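Local coordinates for protein aldehyde dehydrogenase (Bartonella henselae, PDB 3I44) that probably oxidises aldehydes to the corresponding carboxylic acids with a nicotinamide cofactor, as other members of the aldehyde dehydrogenase family do, at residues A[271-284]-A[429-442]. The protein carries 1 engineered substitution. Residues are numbered along the deposited sequence; the frame is centred on the assembly and turned at random.
Sequences LGGKGANIIFADAD and YGLTNYIQSQDRSK
One face of the F280 ring carries the CE methylene of K442, 3.8 Å from the ring centroid in a CH-pi contact, while the carbonyl oxygen of Q436 meets the ring edge in plane. The Y429 ring takes the CA of G273 over one face, off centre toward the rim. The Y434 ring meets A276 O of the neighbouring strand edge-on, in plane, while T432 CG2 of its own strand lies over one face. A bend at chi3 (67°) helps bring K442 across F280, so that its NZ reaches D282 OD2 in a salt bridge of 3.2 Å, arriving from above the carboxylate plane. The other carboxylate oxygen, D282 OD1, accepts from S437 OG at 2.6 Å on its syn side; S437 OG in turn accepts a hydrogen bond from D439 N, which makes an ST turn ahead of helix 440-449. Two donors grip D282 O, Q438 N and Q438 NE2, from opposite faces of its carbonyl plane. Strands 276-279 and 432-436 pair in parallel: Y434 N and Q436 N donate to A276 O and I278 O, I278 N donates to Y434 O, and F280 N, just past the strand, to Q436 O. At the start of the pairing, N433 OD1 takes the A276 N-H at 3.0 Å. On the sheet face bearing N277 and Q436, Q436 NE2 donates to N277 OD1 at 2.9 Å, the two amide planes nearly perpendicular (83°); R290 holds Q436 OE1. The pair lies inside the seven-stranded mixed sheet that, as in other aldehyde dehydrogenases, probably forms the catalytic-domain core, with strand 308-312 beyond 276-279, strand 454-457 beyond 432-436, and helix 417-425 against A276 and I278.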
loop_
_atom_site.group_PDB
_atom_site.type_symbol
_atom_site.label_atom_id
_atom_site.label_comp_id
_atom_site.label_asym_id
_atom_site.label_seq_id
_atom_site.Cartn_x
_atom_site.Cartn_y
_atom_site.Cartn_z
ATOM N N LEU A 271 5.017 -11.055 6.124
ATOM C CA LEU A 271 6.430 -11.346 6.415
ATOM C C LEU A 271 6.612 -12.019 7.799
ATOM O O LEU A 271 5.670 -12.576 8.366
ATOM C CB LEU A 271 7.270 -10.064 6.288
ATOM C CG LEU A 271 7.038 -9.316 4.965
ATOM C CD1 LEU A 271 7.812 -7.988 4.831
ATOM C CD2 LEU A 271 7.298 -10.202 3.771
ATOM N N GLY A 272 7.816 -11.958 8.352
ATOM C CA GLY A 272 8.092 -12.683 9.580
ATOM C C GLY A 272 7.651 -11.964 10.840
ATOM O O GLY A 272 7.055 -10.887 10.798
ATOM N N GLY A 273 7.935 -12.600 11.970
ATOM C CA GLY A 273 7.582 -12.043 13.259
ATOM C C GLY A 273 8.494 -12.483 14.370
ATOM O O GLY A 273 9.280 -13.443 14.234
ATOM N N LYS A 274 8.394 -11.772 15.479
ATOM C CA LYS A 274 9.084 -12.163 16.705
ATOM C C LYS A 274 8.167 -11.861 17.900
ATOM O O LYS A 274 8.474 -11.067 18.786
ATOM C CB LYS A 274 10.458 -11.505 16.837
ATOM C CG LYS A 274 11.319 -12.096 17.973
ATOM C CD LYS A 274 12.126 -13.341 17.541
ATOM C CE LYS A 274 12.663 -14.141 18.756
ATOM N NZ LYS A 274 13.307 -15.417 18.364
ATOM N N GLY A 275 7.046 -12.568 17.897
ATOM C CA GLY A 275 5.969 -12.345 18.828
ATOM C C GLY A 275 6.367 -12.394 20.274
ATOM O O GLY A 275 7.074 -13.309 20.705
ATOM N N ALA A 276 5.932 -11.387 21.018
ATOM C CA ALA A 276 6.012 -11.414 22.462
ATOM C C ALA A 276 4.719 -12.022 23.053
ATOM O O ALA A 276 3.616 -11.774 22.550
ATOM C CB ALA A 276 6.217 -10.048 22.971
ATOM N N ASN A 277 4.883 -12.841 24.099
ATOM C CA ASN A 277 3.792 -13.416 24.910
ATOM C C ASN A 277 3.990 -12.942 26.346
ATOM O O ASN A 277 4.865 -13.472 27.077
ATOM C CB ASN A 277 3.819 -14.944 24.857
ATOM C CG ASN A 277 2.576 -15.594 25.499
ATOM O OD1 ASN A 277 1.693 -14.904 26.001
ATOM N ND2 ASN A 277 2.513 -16.934 25.456
ATOM N N ILE A 278 3.198 -11.934 26.731
ATOM C CA ILE A 278 3.271 -11.324 28.032
ATOM C C ILE A 278 2.360 -12.066 28.997
ATOM O O ILE A 278 1.118 -12.036 28.874
ATOM C CB ILE A 278 2.884 -9.848 28.009
ATOM C CG1 ILE A 278 3.808 -9.061 27.083
ATOM C CG2 ILE A 278 2.898 -9.281 29.428
ATOM C CD1 ILE A 278 3.307 -7.593 26.759
ATOM N N ILE A 279 2.988 -12.739 29.958
ATOM C CA ILE A 279 2.262 -13.602 30.922
ATOM C C ILE A 279 2.411 -13.018 32.320
ATOM O O ILE A 279 3.503 -12.949 32.882
ATOM C CB ILE A 279 2.743 -15.043 30.889
ATOM C CG1 ILE A 279 2.697 -15.554 29.440
ATOM C CG2 ILE A 279 1.898 -15.934 31.830
ATOM C CD1 ILE A 279 3.021 -17.028 29.275
ATOM N N PHE A 280 1.296 -12.534 32.838
ATOM C CA PHE A 280 1.237 -11.988 34.179
ATOM C C PHE A 280 1.021 -13.094 35.198
ATOM O O PHE A 280 0.547 -14.175 34.859
ATOM C CB PHE A 280 0.121 -10.948 34.287
ATOM C CG PHE A 280 0.446 -9.652 33.624
ATOM C CD1 PHE A 280 1.152 -8.666 34.310
ATOM C CD2 PHE A 280 0.079 -9.416 32.299
ATOM C CE1 PHE A 280 1.456 -7.476 33.714
ATOM C CE2 PHE A 280 0.403 -8.220 31.681
ATOM C CZ PHE A 280 1.075 -7.237 32.389
ATOM N N ALA A 281 1.385 -12.798 36.454
ATOM C CA ALA A 281 1.181 -13.731 37.587
ATOM C C ALA A 281 -0.293 -14.166 37.749
ATOM O O ALA A 281 -0.592 -15.238 38.280
ATOM C CB ALA A 281 1.725 -13.110 38.907
ATOM N N ASP A 282 -1.210 -13.319 37.305
ATOM C CA ASP A 282 -2.631 -13.604 37.449
ATOM C C ASP A 282 -3.234 -14.239 36.204
ATOM O O ASP A 282 -4.459 -14.272 36.068
ATOM C CB ASP A 282 -3.407 -12.352 37.894
ATOM C CG ASP A 282 -3.401 -11.185 36.844
ATOM O OD1 ASP A 282 -2.951 -11.366 35.690
ATOM O OD2 ASP A 282 -3.871 -10.079 37.206
ATOM N N ALA A 283 -2.388 -14.784 35.317
ATOM C CA ALA A 283 -2.877 -15.509 34.143
ATOM C C ALA A 283 -3.599 -16.790 34.581
ATOM O O ALA A 283 -3.344 -17.307 35.658
ATOM C CB ALA A 283 -1.729 -15.820 33.150
ATOM N N ASP A 284 -4.511 -17.278 33.743
ATOM C CA ASP A 284 -5.230 -18.506 34.011
ATOM C C ASP A 284 -4.250 -19.687 34.132
ATOM O O ASP A 284 -3.103 -19.630 33.635
ATOM C CB ASP A 284 -6.286 -18.772 32.928
ATOM C CG ASP A 284 -5.665 -19.037 31.548
ATOM O OD1 ASP A 284 -5.247 -18.063 30.901
ATOM O OD2 ASP A 284 -5.553 -20.212 31.129
ATOM N N TYR A 429 9.669 -6.080 14.062
ATOM C CA TYR A 429 8.535 -6.882 13.640
ATOM C C TYR A 429 7.282 -6.406 14.376
ATOM O O TYR A 429 7.391 -5.546 15.264
ATOM C CB TYR A 429 8.775 -8.341 13.969
ATOM C CG TYR A 429 9.810 -9.049 13.119
ATOM C CD1 TYR A 429 9.597 -9.245 11.772
ATOM C CD2 TYR A 429 10.981 -9.562 13.684
ATOM C CE1 TYR A 429 10.519 -9.902 10.997
ATOM C CE2 TYR A 429 11.921 -10.201 12.921
ATOM C CZ TYR A 429 11.696 -10.375 11.578
ATOM O OH TYR A 429 12.602 -11.049 10.798
ATOM N N GLY A 430 6.117 -6.952 14.006
ATOM C CA GLY A 430 4.849 -6.606 14.671
ATOM C C GLY A 430 3.685 -7.358 14.071
ATOM O O GLY A 430 2.753 -6.743 13.512
ATOM N N LEU A 431 3.757 -8.689 14.150
ATOM C CA LEU A 431 2.764 -9.517 13.534
ATOM C C LEU A 431 1.674 -9.818 14.595
ATOM O O LEU A 431 0.690 -9.080 14.649
ATOM C CB LEU A 431 3.383 -10.740 12.876
ATOM C CG LEU A 431 2.464 -11.645 12.058
ATOM C CD1 LEU A 431 1.615 -10.873 10.978
ATOM C CD2 LEU A 431 3.268 -12.782 11.370
ATOM N N THR A 432 1.862 -10.849 15.431
ATOM C CA THR A 432 0.961 -11.133 16.579
ATOM C C THR A 432 1.725 -11.028 17.865
ATOM O O THR A 432 2.782 -11.656 18.014
ATOM C CB THR A 432 0.369 -12.553 16.525
ATOM O OG1 THR A 432 -0.271 -12.769 15.263
ATOM C CG2 THR A 432 -0.665 -12.747 17.625
ATOM N N ASN A 433 1.202 -10.253 18.807
ATOM C CA ASN A 433 1.645 -10.298 20.181
ATOM C C ASN A 433 0.520 -10.937 21.015
ATOM O O ASN A 433 -0.650 -10.917 20.605
ATOM C CB ASN A 433 1.940 -8.892 20.695
ATOM C CG ASN A 433 3.298 -8.351 20.222
ATOM O OD1 ASN A 433 4.278 -9.078 20.213
ATOM N ND2 ASN A 433 3.352 -7.062 19.863
ATOM N N TYR A 434 0.887 -11.462 22.190
ATOM C CA TYR A 434 0.025 -12.286 23.029
ATOM C C TYR A 434 0.084 -11.763 24.470
ATOM O O TYR A 434 1.146 -11.326 24.969
ATOM C CB TYR A 434 0.465 -13.755 22.981
ATOM C CG TYR A 434 0.488 -14.365 21.590
ATOM C CD1 TYR A 434 -0.515 -15.228 21.180
ATOM C CD2 TYR A 434 1.520 -14.078 20.680
ATOM C CE1 TYR A 434 -0.515 -15.795 19.886
ATOM C CE2 TYR A 434 1.529 -14.638 19.413
ATOM C CZ TYR A 434 0.499 -15.496 19.013
ATOM O OH TYR A 434 0.477 -16.076 17.757
ATOM N N ILE A 435 -1.055 -11.794 25.153
ATOM C CA ILE A 435 -1.140 -11.277 26.554
ATOM C C ILE A 435 -1.969 -12.247 27.346
ATOM O O ILE A 435 -3.067 -12.626 26.907
ATOM C CB ILE A 435 -1.825 -9.910 26.630
ATOM C CG1 ILE A 435 -1.116 -8.875 25.741
ATOM C CG2 ILE A 435 -1.901 -9.375 28.097
ATOM C CD1 ILE A 435 -1.960 -7.605 25.476
ATOM N N GLN A 436 -1.437 -12.687 28.496
ATOM C CA GLN A 436 -2.166 -13.543 29.412
ATOM C C GLN A 436 -2.329 -12.881 30.767
ATOM O O GLN A 436 -1.340 -12.655 31.490
ATOM C CB GLN A 436 -1.474 -14.894 29.568
ATOM C CG GLN A 436 -0.786 -15.401 28.318
ATOM C CD GLN A 436 -1.699 -15.584 27.105
ATOM O OE1 GLN A 436 -2.843 -16.061 27.199
ATOM N NE2 GLN A 436 -1.145 -15.269 25.928
ATOM N N SER A 437 -3.578 -12.533 31.096
ATOM C CA SER A 437 -3.928 -12.036 32.433
ATOM C C SER A 437 -5.431 -12.138 32.662
ATOM O O SER A 437 -6.236 -11.898 31.750
ATOM C CB SER A 437 -3.505 -10.581 32.605
ATOM O OG SER A 437 -4.076 -9.984 33.772
ATOM N N GLN A 438 -5.813 -12.499 33.886
ATOM C CA GLN A 438 -7.238 -12.555 34.223
ATOM C C GLN A 438 -7.805 -11.187 34.566
ATOM O O GLN A 438 -9.012 -11.084 34.746
ATOM C CB GLN A 438 -7.510 -13.610 35.315
ATOM C CG GLN A 438 -7.427 -14.984 34.719
ATOM C CD GLN A 438 -7.564 -16.082 35.726
ATOM O OE1 GLN A 438 -8.573 -16.773 35.740
ATOM N NE2 GLN A 438 -6.536 -16.285 36.539
ATOM N N ASP A 439 -6.935 -10.143 34.631
ATOM C CA ASP A 439 -7.362 -8.746 34.846
ATOM C C ASP A 439 -7.692 -8.064 33.492
ATOM O O ASP A 439 -6.782 -7.639 32.762
ATOM C CB ASP A 439 -6.266 -7.997 35.566
ATOM C CG ASP A 439 -6.642 -6.575 35.914
ATOM O OD1 ASP A 439 -7.638 -6.037 35.410
ATOM O OD2 ASP A 439 -5.877 -5.976 36.687
ATOM N N ARG A 440 -9.007 -7.966 33.180
ATOM C CA ARG A 440 -9.479 -7.497 31.866
ATOM C C ARG A 440 -8.985 -6.081 31.558
ATOM O O ARG A 440 -8.511 -5.811 30.422
ATOM C CB ARG A 440 -10.984 -7.509 31.817
ATOM C CG ARG A 440 -11.554 -7.298 30.420
ATOM C CD ARG A 440 -13.024 -7.558 30.473
ATOM N NE ARG A 440 -13.624 -7.462 29.159
ATOM C CZ ARG A 440 -14.904 -7.733 28.903
ATOM N NH1 ARG A 440 -15.724 -8.126 29.865
ATOM N NH2 ARG A 440 -15.358 -7.630 27.675
ATOM N N SER A 441 -9.018 -5.213 32.591
ATOM C CA SER A 441 -8.457 -3.876 32.489
ATOM C C SER A 441 -6.999 -3.873 32.123
ATOM O O SER A 441 -6.563 -3.063 31.303
ATOM C CB SER A 441 -8.620 -3.093 33.790
ATOM O OG SER A 441 -9.995 -2.854 33.990
ATOM N N LYS A 442 -6.235 -4.728 32.781
ATOM C CA LYS A 442 -4.815 -4.831 32.482
ATOM C C LYS A 442 -4.593 -5.370 31.032
ATOM O O LYS A 442 -3.776 -4.867 30.262
ATOM C CB LYS A 442 -4.135 -5.685 33.558
ATOM C CG LYS A 442 -2.621 -5.613 33.501
ATOM C CD LYS A 442 -1.970 -6.011 34.821
ATOM C CE LYS A 442 -2.204 -7.495 35.117
ATOM N NZ LYS A 442 -1.788 -7.702 36.501
HETATM O O HOH W 1 5.962 -10.081 15.729
#